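PDB 6TFD: copper-containing nitrite reductase from Hyphomicrobium denitrificans 1NES1, which probably reduces nitrite to nitric oxide at copper centres, taking its electrons from cytochrome c. Local coordinates for residues Q69-N74 against S100-F105. Sequence-based numbering, arbitrary orientation.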
# COMPACT_ATOMS: atom_id res chain seq x y z
N GLN A 69 -12.29 -7.05 32.04
CA GLN A 69 -11.97 -5.77 31.36
C GLN A 69 -12.17 -6.03 29.87
O GLN A 69 -11.63 -7.05 29.37
CB GLN A 69 -10.53 -5.33 31.66
CG GLN A 69 -10.17 -3.93 31.17
CD GLN A 69 -8.68 -3.63 31.23
OE1 GLN A 69 -8.01 -3.89 32.22
NE2 GLN A 69 -8.15 -3.06 30.16
N ILE A 70 -13.00 -5.21 29.23
CA ILE A 70 -13.26 -5.30 27.77
C ILE A 70 -12.81 -3.98 27.16
O ILE A 70 -13.29 -2.92 27.62
CB ILE A 70 -14.74 -5.60 27.47
CG1 ILE A 70 -15.15 -6.99 27.94
CG2 ILE A 70 -15.05 -5.40 25.98
CD1 ILE A 70 -16.65 -7.23 27.90
N ASN A 71 -11.91 -4.05 26.18
CA ASN A 71 -11.42 -2.89 25.40
C ASN A 71 -12.11 -2.86 24.03
O ASN A 71 -11.78 -3.73 23.17
CB ASN A 71 -9.91 -2.97 25.22
CG ASN A 71 -9.17 -3.21 26.52
OD1 ASN A 71 -9.41 -2.53 27.52
ND2 ASN A 71 -8.25 -4.16 26.48
N LEU A 72 -12.98 -1.88 23.79
CA LEU A 72 -13.59 -1.64 22.45
C LEU A 72 -12.75 -0.64 21.64
O LEU A 72 -12.58 0.51 22.09
CB LEU A 72 -15.02 -1.13 22.61
CG LEU A 72 -15.78 -1.00 21.29
CD1 LEU A 72 -15.94 -2.36 20.64
CD2 LEU A 72 -17.13 -0.35 21.50
N ILE A 73 -12.34 -1.04 20.44
CA ILE A 73 -11.62 -0.18 19.45
C ILE A 73 -12.44 -0.12 18.16
O ILE A 73 -12.76 -1.19 17.62
CB ILE A 73 -10.19 -0.71 19.23
CG1 ILE A 73 -9.51 -0.95 20.58
CG2 ILE A 73 -9.41 0.24 18.33
CD1 ILE A 73 -8.04 -1.35 20.51
N ASN A 74 -12.84 1.08 17.77
CA ASN A 74 -13.57 1.38 16.51
C ASN A 74 -12.65 1.03 15.33
O ASN A 74 -11.55 1.58 15.26
CB ASN A 74 -14.00 2.85 16.46
CG ASN A 74 -14.86 3.18 15.25
OD1 ASN A 74 -14.45 2.94 14.12
ND2 ASN A 74 -16.03 3.76 15.48
N SER A 100 -11.50 4.48 21.14
CA SER A 100 -11.44 3.36 22.11
C SER A 100 -12.18 3.76 23.40
O SER A 100 -12.20 4.95 23.72
CB SER A 100 -10.01 3.01 22.39
OG SER A 100 -9.27 2.85 21.19
N SER A 101 -12.82 2.79 24.05
CA SER A 101 -13.48 2.88 25.38
C SER A 101 -13.30 1.54 26.07
O SER A 101 -13.53 0.50 25.41
CB SER A 101 -14.94 3.26 25.23
OG SER A 101 -15.60 3.45 26.47
N THR A 102 -12.81 1.51 27.31
CA THR A 102 -12.70 0.24 28.08
C THR A 102 -13.58 0.36 29.32
O THR A 102 -13.78 1.50 29.83
CB THR A 102 -11.25 -0.20 28.36
OG1 THR A 102 -10.97 -0.13 29.75
CG2 THR A 102 -10.21 0.60 27.61
N PHE A 103 -14.15 -0.78 29.71
CA PHE A 103 -15.06 -0.94 30.87
C PHE A 103 -14.76 -2.28 31.56
O PHE A 103 -14.11 -3.18 30.96
CB PHE A 103 -16.52 -0.77 30.47
CG PHE A 103 -17.13 -1.85 29.61
CD1 PHE A 103 -16.91 -1.89 28.24
CD2 PHE A 103 -17.97 -2.81 30.16
CE1 PHE A 103 -17.49 -2.88 27.45
CE2 PHE A 103 -18.54 -3.79 29.37
CZ PHE A 103 -18.31 -3.82 28.02
N SER A 104 -15.18 -2.39 32.82
CA SER A 104 -14.96 -3.58 33.66
C SER A 104 -16.16 -3.83 34.58
O SER A 104 -16.98 -2.89 34.81
CB SER A 104 -13.69 -3.46 34.46
OG SER A 104 -13.66 -2.22 35.14
N PHE A 105 -16.19 -5.04 35.11
CA PHE A 105 -17.25 -5.56 36.02
C PHE A 105 -16.73 -6.86 36.63
O PHE A 105 -15.74 -7.42 36.12
CB PHE A 105 -18.58 -5.74 35.26
CG PHE A 105 -18.53 -6.70 34.10
CD1 PHE A 105 -18.12 -6.28 32.84
CD2 PHE A 105 -18.88 -8.03 34.26
CE1 PHE A 105 -18.03 -7.18 31.78
CE2 PHE A 105 -18.79 -8.93 33.20
CZ PHE A 105 -18.37 -8.50 31.96
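Ile70 sets its CB over one face of the Phe103 ring, the two side chains running alongside each other: CB sits 4.3 Å from the centroid of that ring, a CH-pi contact, and Ile70 CG2 comes within 3.8 Å of Phe103 CE1. With chi1 at 70°, Phe103 CG sits between its own backbone N and carbonyl carbon, which turns the ring toward Ile70. At the far end of the isoleucine, CD1 reaches the edge of the Phe105 ring, 4.1 Å from CE1. On the other face of the sheet, Asn71 and Thr102 point the same way, and Asn71 OD1 comes up close to Thr102 CB (3.1 Å). That oxygen takes an in-plane hydrogen bond on a lone pair from Gln69 NE2 (3.0 Å), while Asn71 ND2 goes to Thr33 OG1. Replacing Asn71 with alanine removes both bonds, and is likely to let the Gln69 amide turn more freely and to leave Thr33 OG1 without this donor. Ile70 with Phe103 and Leu72 with Ser101 are antiparallel hydrogen-bonded pairs, two backbone bonds each. Within the chain, strand 100-106 is the outermost strand of a cupredoxin-type sheet, with strand 67-73 between it and strand 30-39; Leu72 packs near the copper ligand His80, Ile84 and Ala89 border the aromatic side, and Tyr318 of the second subunit packs on Asn71 and Thr102.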